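Local coordinates for protein lantibiotic dehydratase (Microbispora corallina, PDB 5EHK) that probably dehydrates serine and threonine residues of the precursor peptide in biosynthesis of the lantibiotic NAI-107, in a tRNA-dependent manner, at residues L91-L102 with A125-M136. Sequence-based numbering, arbitrary orientation.
Sequences LMEAVELASPSL and AALALLRYDIRM
Helix 92-98 crosses the 125-136 part of helix 119-138 steeply, the axes of these short segments 10.8 Å apart at closest and 118° between their directions, and Leu91, Leu102 and Tyr132 bury the most surface. Leu102, in the first turn of the next helix, splits its fork: CD1 lies 3.9 Å from CB of Ala125, while CD2 comes to the edge of the Tyr132 ring, nearly in its plane, 3.7 Å from CD2 of that ring. This is a knob into a hole, with Ala125, Ala128, Leu129 and Tyr132 round it.

Ser99 starts that helix as its N-cap. Its OG, held anti to its own N (chi1 174°), accepts from the N of Leu102 at 3.2 Å, which ties the knob's backbone to the break between the two helices. CB of Ser99 meanwhile packs against OH of Tyr132. Ala98 approaches the ring obliquely, its CB 4.0 Å from CE1, and Val95 reaches CB of Tyr132 with CG2. Phe146 also meets this ring, its plane tilted about 25° from it.

Within the N-terminal lantibiotic dehydratase region, the contact joins three successive helices, 92-98, 100-110 and 119-138, into a small cluster; Leu106 touches both Met92 and Leu129.

At the other end, Met136 sends an extended chain to the start of helix 92-98, where SD lies 3.9 Å from CB of Leu91 and CE is 4.2 Å from CB of Ala94. Between these ends, the bent chain of Met92 crosses Leu129 at about a right angle, CE to CD1. No hydrogen bond joins the segments.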
loop_
_atom_site.group_PDB
_atom_site.type_symbol
_atom_site.label_atom_id
_atom_site.label_comp_id
_atom_site.label_asym_id
_atom_site.label_seq_id
_atom_site.Cartn_x
_atom_site.Cartn_y
_atom_site.Cartn_z
ATOM N N LEU A 91 -23.933 -21.488 -41.274
ATOM C CA LEU A 91 -22.659 -20.777 -41.154
ATOM C C LEU A 91 -22.594 -19.503 -41.970
ATOM O O LEU A 91 -21.980 -18.533 -41.548
ATOM C CB LEU A 91 -21.469 -21.660 -41.548
ATOM C CG LEU A 91 -20.112 -20.950 -41.735
ATOM C CD1 LEU A 91 -19.617 -20.327 -40.445
ATOM C CD2 LEU A 91 -19.063 -21.902 -42.273
ATOM N N MET A 92 -23.175 -19.503 -43.161
ATOM C CA MET A 92 -23.154 -18.282 -43.957
ATOM C C MET A 92 -24.130 -17.306 -43.359
ATOM O O MET A 92 -23.926 -16.105 -43.447
ATOM C CB MET A 92 -23.455 -18.527 -45.440
ATOM C CG MET A 92 -22.273 -19.035 -46.262
ATOM S SD MET A 92 -20.727 -18.084 -46.161
ATOM C CE MET A 92 -19.816 -18.988 -44.898
ATOM N N GLU A 93 -25.187 -17.833 -42.746
ATOM C CA GLU A 93 -26.189 -17.003 -42.073
ATOM C C GLU A 93 -25.619 -16.421 -40.781
ATOM O O GLU A 93 -25.862 -15.261 -40.435
ATOM C CB GLU A 93 -27.453 -17.810 -41.767
ATOM C CG GLU A 93 -28.624 -16.953 -41.307
ATOM C CD GLU A 93 -29.894 -17.752 -41.033
ATOM O OE1 GLU A 93 -30.067 -18.833 -41.620
ATOM O OE2 GLU A 93 -30.728 -17.298 -40.223
ATOM N N ALA A 94 -24.876 -17.249 -40.062
ATOM C CA ALA A 94 -24.221 -16.816 -38.842
ATOM C C ALA A 94 -23.211 -15.708 -39.133
ATOM O O ALA A 94 -23.144 -14.725 -38.400
ATOM C CB ALA A 94 -23.539 -18.001 -38.141
ATOM N N VAL A 95 -22.439 -15.860 -40.202
ATOM C CA VAL A 95 -21.410 -14.879 -40.529
ATOM C C VAL A 95 -22.027 -13.577 -41.061
ATOM O O VAL A 95 -21.484 -12.498 -40.853
ATOM C CB VAL A 95 -20.303 -15.459 -41.463
ATOM C CG1 VAL A 95 -19.316 -14.379 -41.878
ATOM C CG2 VAL A 95 -19.553 -16.569 -40.762
ATOM N N GLU A 96 -23.173 -13.678 -41.724
ATOM C CA GLU A 96 -23.920 -12.490 -42.161
ATOM C C GLU A 96 -24.408 -11.658 -40.965
ATOM O O GLU A 96 -24.648 -10.451 -41.073
ATOM C CB GLU A 96 -25.128 -12.897 -43.021
ATOM C CG GLU A 96 -25.051 -12.425 -44.471
ATOM C CD GLU A 96 -25.418 -13.516 -45.471
ATOM O OE1 GLU A 96 -26.352 -14.309 -45.202
ATOM O OE2 GLU A 96 -24.760 -13.575 -46.531
ATOM N N LEU A 97 -24.532 -12.322 -39.825
ATOM C CA LEU A 97 -25.041 -11.700 -38.628
ATOM C C LEU A 97 -23.917 -11.158 -37.742
ATOM O O LEU A 97 -24.008 -10.037 -37.256
ATOM C CB LEU A 97 -25.858 -12.728 -37.864
ATOM C CG LEU A 97 -26.623 -12.239 -36.654
ATOM C CD1 LEU A 97 -27.570 -11.137 -37.073
ATOM C CD2 LEU A 97 -27.381 -13.399 -36.072
ATOM N N ALA A 98 -22.850 -11.933 -37.563
ATOM C CA ALA A 98 -21.759 -11.549 -36.661
ATOM C C ALA A 98 -20.791 -10.561 -37.294
ATOM O O ALA A 98 -20.215 -9.711 -36.614
ATOM C CB ALA A 98 -21.000 -12.782 -36.142
ATOM N N SER A 99 -20.589 -10.695 -38.596
ATOM C CA SER A 99 -19.628 -9.855 -39.288
ATOM C C SER A 99 -20.102 -9.603 -40.714
ATOM O O SER A 99 -19.689 -10.305 -41.634
ATOM C CB SER A 99 -18.249 -10.525 -39.284
ATOM O OG SER A 99 -17.326 -9.797 -40.068
ATOM N N PRO A 100 -20.978 -8.602 -40.908
ATOM C CA PRO A 100 -21.422 -8.328 -42.278
ATOM C C PRO A 100 -20.244 -8.067 -43.206
ATOM O O PRO A 100 -20.300 -8.464 -44.361
ATOM C CB PRO A 100 -22.322 -7.086 -42.127
ATOM C CG PRO A 100 -21.989 -6.507 -40.789
ATOM C CD PRO A 100 -21.615 -7.696 -39.933
ATOM N N SER A 101 -19.186 -7.440 -42.703
ATOM C CA SER A 101 -18.000 -7.183 -43.517
ATOM C C SER A 101 -17.366 -8.458 -44.075
ATOM O O SER A 101 -17.010 -8.513 -45.257
ATOM C CB SER A 101 -16.947 -6.400 -42.725
ATOM O OG SER A 101 -16.308 -7.229 -41.772
ATOM N N LEU A 102 -17.228 -9.481 -43.232
ATOM C CA LEU A 102 -16.652 -10.742 -43.678
ATOM C C LEU A 102 -17.618 -11.418 -44.628
ATOM O O LEU A 102 -17.207 -12.098 -45.570
ATOM C CB LEU A 102 -16.350 -11.659 -42.493
ATOM C CG LEU A 102 -15.821 -13.056 -42.841
ATOM C CD1 LEU A 102 -14.515 -12.954 -43.609
ATOM C CD2 LEU A 102 -15.625 -13.893 -41.589
ATOM N N ALA A 125 -8.915 -12.680 -43.937
ATOM C CA ALA A 125 -10.330 -13.070 -43.930
ATOM C C ALA A 125 -10.572 -14.555 -43.684
ATOM O O ALA A 125 -11.551 -14.929 -43.042
ATOM C CB ALA A 125 -10.987 -12.662 -45.224
ATOM N N ALA A 126 -9.702 -15.399 -44.227
ATOM C CA ALA A 126 -9.799 -16.831 -44.004
ATOM C C ALA A 126 -9.659 -17.176 -42.510
ATOM O O ALA A 126 -10.438 -17.967 -41.977
ATOM C CB ALA A 126 -8.768 -17.555 -44.822
ATOM N N LEU A 127 -8.691 -16.563 -41.829
ATOM C CA LEU A 127 -8.499 -16.800 -40.393
ATOM C C LEU A 127 -9.718 -16.369 -39.572
ATOM O O LEU A 127 -10.101 -17.031 -38.608
ATOM C CB LEU A 127 -7.225 -16.124 -39.872
ATOM C CG LEU A 127 -5.884 -16.725 -40.295
ATOM C CD1 LEU A 127 -4.729 -16.002 -39.619
ATOM C CD2 LEU A 127 -5.835 -18.215 -39.977
ATOM N N ALA A 128 -10.311 -15.246 -39.954
ATOM C CA ALA A 128 -11.544 -14.790 -39.336
ATOM C C ALA A 128 -12.636 -15.839 -39.515
ATOM O O ALA A 128 -13.339 -16.189 -38.566
ATOM C CB ALA A 128 -11.982 -13.471 -39.947
ATOM N N LEU A 129 -12.761 -16.360 -40.731
ATOM C CA LEU A 129 -13.783 -17.358 -41.014
ATOM C C LEU A 129 -13.528 -18.634 -40.231
ATOM O O LEU A 129 -14.460 -19.257 -39.717
ATOM C CB LEU A 129 -13.796 -17.702 -42.493
ATOM C CG LEU A 129 -14.857 -18.754 -42.782
ATOM C CD1 LEU A 129 -16.220 -18.097 -42.977
ATOM C CD2 LEU A 129 -14.462 -19.614 -43.964
ATOM N N LEU A 130 -12.253 -18.987 -40.106
ATOM C CA LEU A 130 -11.850 -20.182 -39.379
ATOM C C LEU A 130 -12.243 -20.080 -37.917
ATOM O O LEU A 130 -12.638 -21.069 -37.314
ATOM C CB LEU A 130 -10.344 -20.411 -39.514
ATOM C CG LEU A 130 -9.752 -21.651 -38.848
ATOM C CD1 LEU A 130 -10.413 -22.909 -39.372
ATOM C CD2 LEU A 130 -8.246 -21.690 -39.070
ATOM N N ARG A 131 -12.111 -18.886 -37.350
ATOM C CA ARG A 131 -12.506 -18.646 -35.970
ATOM C C ARG A 131 -13.988 -18.908 -35.810
ATOM O O ARG A 131 -14.414 -19.494 -34.816
ATOM C CB ARG A 131 -12.175 -17.222 -35.552
ATOM C CG ARG A 131 -10.702 -16.941 -35.486
ATOM C CD ARG A 131 -10.443 -15.483 -35.188
ATOM N NE ARG A 131 -9.032 -15.177 -35.388
ATOM C CZ ARG A 131 -8.090 -15.434 -34.485
ATOM N NH1 ARG A 131 -8.419 -15.988 -33.317
ATOM N NH2 ARG A 131 -6.823 -15.132 -34.744
ATOM N N TYR A 132 -14.772 -18.423 -36.770
ATOM C CA TYR A 132 -16.223 -18.605 -36.759
ATOM C C TYR A 132 -16.669 -20.063 -37.003
ATOM O O TYR A 132 -17.709 -20.494 -36.501
ATOM C CB TYR A 132 -16.882 -17.666 -37.776
ATOM C CG TYR A 132 -16.910 -16.200 -37.359
ATOM C CD1 TYR A 132 -17.369 -15.815 -36.103
ATOM C CD2 TYR A 132 -16.453 -15.205 -38.218
ATOM C CE1 TYR A 132 -17.389 -14.487 -35.724
ATOM C CE2 TYR A 132 -16.468 -13.882 -37.851
ATOM C CZ TYR A 132 -16.939 -13.526 -36.604
ATOM O OH TYR A 132 -16.947 -12.202 -36.243
ATOM N N ASP A 133 -15.891 -20.815 -37.777
ATOM C CA ASP A 133 -16.217 -22.206 -38.071
ATOM C C ASP A 133 -16.019 -23.004 -36.787
ATOM O O ASP A 133 -16.967 -23.576 -36.247
ATOM C CB ASP A 133 -15.282 -22.728 -39.179
ATOM C CG ASP A 133 -15.711 -24.091 -39.760
ATOM O OD1 ASP A 133 -16.287 -24.941 -39.040
ATOM O OD2 ASP A 133 -15.444 -24.312 -40.965
ATOM N N ILE A 134 -14.786 -22.986 -36.285
ATOM C CA ILE A 134 -14.420 -23.620 -35.032
ATOM C C ILE A 134 -15.414 -23.286 -33.937
ATOM O O ILE A 134 -15.818 -24.168 -33.172
ATOM C CB ILE A 134 -13.029 -23.151 -34.584
ATOM C CG1 ILE A 134 -11.990 -23.624 -35.594
ATOM C CG2 ILE A 134 -12.691 -23.681 -33.197
ATOM C CD1 ILE A 134 -10.583 -23.353 -35.194
ATOM N N ARG A 135 -15.822 -22.019 -33.871
ATOM C CA ARG A 135 -16.761 -21.600 -32.847
ATOM C C ARG A 135 -18.060 -22.345 -32.982
ATOM O O ARG A 135 -18.571 -22.880 -32.001
ATOM C CB ARG A 135 -17.074 -20.114 -32.913
ATOM C CG ARG A 135 -17.689 -19.618 -31.627
ATOM C CD ARG A 135 -18.560 -18.398 -31.805
ATOM N NE ARG A 135 -18.778 -17.785 -30.501
ATOM C CZ ARG A 135 -18.052 -16.787 -30.013
ATOM N NH1 ARG A 135 -17.083 -16.239 -30.745
ATOM N NH2 ARG A 135 -18.319 -16.318 -28.803
ATOM N N MET A 136 -18.582 -22.371 -34.204
ATOM C CA MET A 136 -19.905 -22.927 -34.486
ATOM C C MET A 136 -19.987 -24.401 -34.136
ATOM O O MET A 136 -21.072 -24.951 -33.881
ATOM C CB MET A 136 -20.263 -22.744 -35.955
ATOM C CG MET A 136 -21.718 -22.996 -36.236
ATOM S SD MET A 136 -22.254 -22.398 -37.847
ATOM C CE MET A 136 -23.988 -22.087 -37.499
#